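Local structure of bifunctional enzyme IspD/IspF (Campylobacter jejuni, 1W55) at residues Gln24-Pro32 with Asp202-Ile210. The protein catalyses two separate steps of non-mevalonate isoprenoid biosynthesis, the cytidylyl transfer from CTP to methylerythritol phosphate and the later cyclisation to methylerythritol cyclodiphosphate with release of CMP. Sequence-based numbering, arbitrary orientation. Where two conformers were deposited one is given.
Sequences QFLRLGNDP and DLPTPSFEI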
ATOM      1  N   GLN A  24      -3.514  17.865  24.293  1.00 38.32           N
ATOM      2  CA  GLN A  24      -2.119  18.255  24.087  1.00 40.28           C
ATOM      3  C   GLN A  24      -1.133  17.112  24.354  1.00 39.79           C
ATOM      4  O   GLN A  24       0.019  17.182  23.904  1.00 38.21           O
ATOM      5  CB  GLN A  24      -1.735  19.511  24.879  1.00 41.52           C
ATOM      6  CG  GLN A  24      -2.376  19.650  26.246  1.00 50.17           C
ATOM      7  CD  GLN A  24      -3.716  20.370  26.194  1.00 51.52           C
ATOM      8  OE1 GLN A  24      -4.766  19.725  26.229  1.00 50.89           O
ATOM      9  NE2 GLN A  24      -3.682  21.706  26.116  1.00 50.16           N
ATOM     10  N   PHE A  25      -1.605  16.065  25.050  1.00 37.61           N
ATOM     11  CA  PHE A  25      -0.790  14.899  25.377  1.00 35.33           C
ATOM     12  C   PHE A  25      -1.131  13.606  24.621  1.00 35.57           C
ATOM     13  O   PHE A  25      -0.603  12.553  24.960  1.00 37.55           O
ATOM     14  CB  PHE A  25      -0.772  14.648  26.896  1.00 34.53           C
ATOM     15  CG  PHE A  25      -0.377  15.854  27.696  1.00 33.98           C
ATOM     16  CD1 PHE A  25      -1.229  16.368  28.661  1.00 38.08           C
ATOM     17  CD2 PHE A  25       0.822  16.500  27.452  1.00 34.15           C
ATOM     18  CE1 PHE A  25      -0.887  17.503  29.383  1.00 37.79           C
ATOM     19  CE2 PHE A  25       1.180  17.639  28.167  1.00 36.67           C
ATOM     20  CZ  PHE A  25       0.326  18.137  29.135  1.00 41.94           C
ATOM     21  N   LEU A  26      -2.005  13.671  23.621  1.00 35.26           N
ATOM     22  CA  LEU A  26      -2.154  12.560  22.674  1.00 35.99           C
ATOM     23  C   LEU A  26      -0.830  12.326  21.982  1.00 35.39           C
ATOM     24  O   LEU A  26      -0.150  13.298  21.614  1.00 36.66           O
ATOM     25  CB  LEU A  26      -3.191  12.872  21.602  1.00 34.64           C
ATOM     26  CG  LEU A  26      -4.645  13.060  22.024  1.00 39.46           C
ATOM     27  CD1 LEU A  26      -5.439  13.576  20.829  1.00 41.71           C
ATOM     28  CD2 LEU A  26      -5.238  11.760  22.579  1.00 37.96           C
ATOM     29  N   ARG A  27      -0.458  11.065  21.789  1.00 33.50           N
ATOM     30  CA  ARG A  27       0.818  10.777  21.155  0.67 35.86           C
ATOM     31  C   ARG A  27       0.702  10.690  19.644  1.00 35.47           C
ATOM     32  O   ARG A  27      -0.137   9.975  19.114  1.00 38.12           O
ATOM     33  CB  ARG A  27       1.477   9.512  21.745  0.67 36.15           C
ATOM     34  CG  ARG A  27       2.669   9.817  22.665  0.67 35.39           C
ATOM     35  CD  ARG A  27       2.345  10.824  23.788  0.67 32.77           C
ATOM     36  NE  ARG A  27       3.396  10.935  24.795  0.67 30.23           N
ATOM     37  CZ  ARG A  27       3.203  11.380  26.035  0.67 32.87           C
ATOM     38  NH1 ARG A  27       2.002  11.776  26.422  0.67 35.32           N
ATOM     39  NH2 ARG A  27       4.218  11.441  26.889  0.67 35.49           N
ATOM     40  N   LEU A  28       1.555  11.443  18.968  1.00 36.88           N
ATOM     41  CA  LEU A  28       1.666  11.431  17.513  1.00 39.35           C
ATOM     42  C   LEU A  28       3.087  10.972  17.252  1.00 39.92           C
ATOM     43  O   LEU A  28       4.040  11.713  17.509  1.00 41.17           O
ATOM     44  CB  LEU A  28       1.444  12.837  16.922  1.00 39.20           C
ATOM     45  CG  LEU A  28       0.195  13.637  17.333  1.00 41.47           C
ATOM     46  CD1 LEU A  28       0.027  14.878  16.452  1.00 40.74           C
ATOM     47  CD2 LEU A  28      -1.082  12.800  17.330  1.00 39.21           C
ATOM     48  N   GLY A  29       3.241   9.735  16.787  1.00 41.68           N
ATOM     49  CA  GLY A  29       4.558   9.115  16.783  1.00 41.31           C
ATOM     50  C   GLY A  29       5.036   9.032  18.221  1.00 42.28           C
ATOM     51  O   GLY A  29       4.282   8.586  19.087  1.00 40.70           O
ATOM     52  N   ASN A  30       6.273   9.475  18.473  1.00 44.06           N
ATOM     53  CA  ASN A  30       6.848   9.486  19.823  1.00 45.22           C
ATOM     54  C   ASN A  30       6.487  10.733  20.617  1.00 44.04           C
ATOM     55  O   ASN A  30       6.734  10.773  21.821  1.00 44.93           O
ATOM     56  CB  ASN A  30       8.386   9.384  19.786  1.00 48.57           C
ATOM     57  CG  ASN A  30       8.911   7.927  19.882  1.00 53.03           C
ATOM     58  OD1 ASN A  30       8.211   7.004  20.329  1.00 51.23           O
ATOM     59  ND2 ASN A  30      10.158   7.734  19.453  1.00 53.88           N
ATOM     60  N   ASP A  31       5.897  11.733  19.960  1.00 38.90           N
ATOM     61  CA  ASP A  31       5.771  13.052  20.561  1.00 37.30           C
ATOM     62  C   ASP A  31       4.367  13.340  21.041  1.00 35.52           C
ATOM     63  O   ASP A  31       3.407  13.038  20.343  1.00 35.27           O
ATOM     64  CB  ASP A  31       6.161  14.146  19.547  1.00 36.92           C
ATOM     65  CG  ASP A  31       7.656  14.261  19.352  1.00 38.71           C
ATOM     66  OD1 ASP A  31       8.424  13.854  20.250  1.00 42.71           O
ATOM     67  OD2 ASP A  31       8.163  14.755  18.330  1.00 42.23           O
ATOM     68  N   PRO A  32       4.241  13.990  22.196  1.00 35.17           N
ATOM     69  CA  PRO A  32       2.935  14.525  22.608  1.00 34.34           C
ATOM     70  C   PRO A  32       2.517  15.568  21.568  1.00 33.02           C
ATOM     71  O   PRO A  32       3.384  16.166  20.921  1.00 31.82           O
ATOM     72  CB  PRO A  32       3.212  15.160  23.974  1.00 33.42           C
ATOM     73  CG  PRO A  32       4.703  15.344  24.041  1.00 34.55           C
ATOM     74  CD  PRO A  32       5.320  14.315  23.150  1.00 34.63           C
ATOM     75  N   ASP A 202      -5.186  13.548   9.199  1.00 55.72           N
ATOM     76  CA  ASP A 202      -4.304  12.422   8.899  1.00 55.81           C
ATOM     77  C   ASP A 202      -3.129  12.416   9.893  1.00 52.53           C
ATOM     78  O   ASP A 202      -1.964  12.538   9.511  1.00 52.70           O
ATOM     79  CB  ASP A 202      -3.841  12.487   7.428  1.00 56.70           C
ATOM     80  CG  ASP A 202      -3.069  11.244   6.984  1.00 63.74           C
ATOM     81  OD1 ASP A 202      -3.410  10.113   7.421  1.00 65.92           O
ATOM     82  OD2 ASP A 202      -2.100  11.310   6.189  1.00 70.59           O
ATOM     83  N   LEU A 203      -3.459  12.293  11.175  1.00 48.80           N
ATOM     84  CA  LEU A 203      -2.467  12.378  12.241  1.00 47.88           C
ATOM     85  C   LEU A 203      -1.620  11.095  12.357  1.00 45.71           C
ATOM     86  O   LEU A 203      -2.122   9.994  12.117  1.00 45.02           O
ATOM     87  CB  LEU A 203      -3.159  12.705  13.570  1.00 49.10           C
ATOM     88  CG  LEU A 203      -3.821  14.084  13.716  1.00 50.61           C
ATOM     89  CD1 LEU A 203      -4.582  14.193  15.027  1.00 55.11           C
ATOM     90  CD2 LEU A 203      -2.805  15.203  13.620  1.00 53.65           C
ATOM     91  N   PRO A 204      -0.337  11.225  12.690  1.00 43.89           N
ATOM     92  CA  PRO A 204       0.511  10.038  12.909  1.00 42.79           C
ATOM     93  C   PRO A 204       0.040   9.296  14.161  1.00 40.93           C
ATOM     94  O   PRO A 204      -0.169   9.930  15.187  1.00 40.73           O
ATOM     95  CB  PRO A 204       1.913  10.628  13.125  1.00 42.45           C
ATOM     96  CG  PRO A 204       1.833  12.039  12.640  1.00 43.61           C
ATOM     97  CD  PRO A 204       0.409  12.482  12.876  1.00 43.51           C
ATOM     98  N   THR A 205      -0.154   7.984  14.060  1.00 39.88           N
ATOM     99  CA  THR A 205      -0.649   7.170  15.177  1.00 39.90           C
ATOM    100  C   THR A 205       0.437   7.004  16.260  1.00 38.40           C
ATOM    101  O   THR A 205       1.626   7.159  15.963  1.00 36.26           O
ATOM    102  CB  THR A 205      -1.116   5.806  14.661  1.00 39.99           C
ATOM    103  OG1 THR A 205      -0.047   5.193  13.928  1.00 41.62           O
ATOM    104  CG2 THR A 205      -2.215   5.991  13.611  1.00 41.61           C
ATOM    105  N   PRO A 206       0.046   6.693  17.500  1.00 37.57           N
ATOM    106  CA  PRO A 206       1.012   6.682  18.617  1.00 37.52           C
ATOM    107  C   PRO A 206       2.066   5.602  18.420  1.00 36.30           C
ATOM    108  O   PRO A 206       1.752   4.547  17.876  1.00 36.15           O
ATOM    109  CB  PRO A 206       0.154   6.336  19.846  1.00 36.29           C
ATOM    110  CG  PRO A 206      -1.276   6.542  19.420  1.00 37.65           C
ATOM    111  CD  PRO A 206      -1.304   6.283  17.932  1.00 36.53           C
ATOM    112  N   SER A 207       3.291   5.859  18.865  1.00 35.59           N
ATOM    113  CA  SER A 207       4.321   4.827  18.835  1.00 35.18           C
ATOM    114  C   SER A 207       4.001   3.657  19.780  1.00 33.22           C
ATOM    115  O   SER A 207       3.097   3.733  20.649  1.00 31.73           O
ATOM    116  CB  SER A 207       5.694   5.429  19.118  1.00 35.07           C
ATOM    117  OG  SER A 207       5.938   5.557  20.507  1.00 36.90           O
ATOM    118  N   PHE A 208       4.735   2.571  19.606  1.00 32.41           N
ATOM    119  CA  PHE A 208       4.445   1.345  20.343  1.00 33.89           C
ATOM    120  C   PHE A 208       5.227   1.228  21.634  1.00 32.20           C
ATOM    121  O   PHE A 208       5.208   0.174  22.251  1.00 32.60           O
ATOM    122  CB  PHE A 208       4.654   0.098  19.463  1.00 35.40           C
ATOM    123  CG  PHE A 208       3.684   0.003  18.296  1.00 45.20           C
ATOM    124  CD1 PHE A 208       4.151  -0.204  16.997  1.00 56.30           C
ATOM    125  CD2 PHE A 208       2.307   0.147  18.491  1.00 48.30           C
ATOM    126  CE1 PHE A 208       3.252  -0.276  15.909  1.00 60.04           C
ATOM    127  CE2 PHE A 208       1.410   0.079  17.413  1.00 53.24           C
ATOM    128  CZ  PHE A 208       1.887  -0.136  16.126  1.00 55.90           C
ATOM    129  N   GLU A 209       5.894   2.303  22.058  1.00 30.29           N
ATOM    130  CA  GLU A 209       6.681   2.251  23.299  1.00 30.57           C
ATOM    131  C   GLU A 209       5.832   1.863  24.489  1.00 29.25           C
ATOM    132  O   GLU A 209       4.659   2.270  24.618  1.00 30.34           O
ATOM    133  CB  GLU A 209       7.449   3.558  23.582  1.00 30.70           C
ATOM    134  CG  GLU A 209       8.561   3.832  22.584  1.00 34.73           C
ATOM    135  CD  GLU A 209       9.550   4.915  23.018  1.00 42.12           C
ATOM    136  OE1 GLU A 209      10.720   4.880  22.558  1.00 43.60           O
ATOM    137  OE2 GLU A 209       9.174   5.813  23.788  1.00 37.41           O
ATOM    138  N   ILE A 210       6.424   1.050  25.347  1.00 26.78           N
ATOM    139  CA  ILE A 210       5.748   0.592  26.545  1.00 27.23           C
ATOM    140  C   ILE A 210       6.608   0.918  27.774  1.00 27.43           C
ATOM    141  O   ILE A 210       7.811   0.653  27.778  1.00 25.74           O
ATOM    142  CB  ILE A 210       5.393  -0.924  26.437  1.00 26.59           C
ATOM    143  CG1 ILE A 210       4.368  -1.132  25.313  1.00 26.64           C
ATOM    144  CG2 ILE A 210       4.860  -1.470  27.762  1.00 21.20           C
ATOM    145  CD1 ILE A 210       4.027  -2.601  25.016  1.00 25.77           C
TER
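G29 and P206 lie abreast as a single beta bridge, joined by two backbone hydrogen bonds that the neighbours of P206 complete. G29 N donates to T205 O at 3.2 Å, and S207 N gives its hydrogen to G29 O at 2.9 Å. P206 has no N-H to give, which suits a residue whose flanking peptides do the bonding. A CA-H...O contact from L28 CA to P204 O, 3.3 Å long, extends the backbone pairing.

The short hydroxyl of S207 supplies one donor, and the side-chain amide of N30 offers a carbonyl oxygen to receive it: S207 OG donates to N30 OD1 over 2.7 Å. With CB of S207 directed at the hairpin, a chi1 of 84° brings OG onto that oxygen, only 19° from the amide plane. The carboxylate of E209 lies nearby, but its oxygens form salt bridges with K364 and R335 of a second subunit.

G29 and N30 are the central residues of a type II' beta turn, L28 to D31, closing the two-stranded hairpin of 27-28 and 31-32. Its first central position needs the positive phi (61°) that glycine adopts easily. The hairpin belongs to the cytidylyltransferase part, while 202-210 runs without regular structure into strand 210-224 of the cyclodiphosphate synthase part; the bridge thus ties the connecting chain to the cytidylyltransferase part.

Apolar contacts fill in around the bridge. L28 CD1 reaches L203 CD2 at 4.0 Å, branched leucine ends meeting at an oblique angle, and L28 CB approaches the ring carbon P204 CD. The ring of P206 lies against the R27 backbone, with P206 CG 3.6 Å from R27 O, a carbonyl that also accepts a hydrogen bond from W368 NE1.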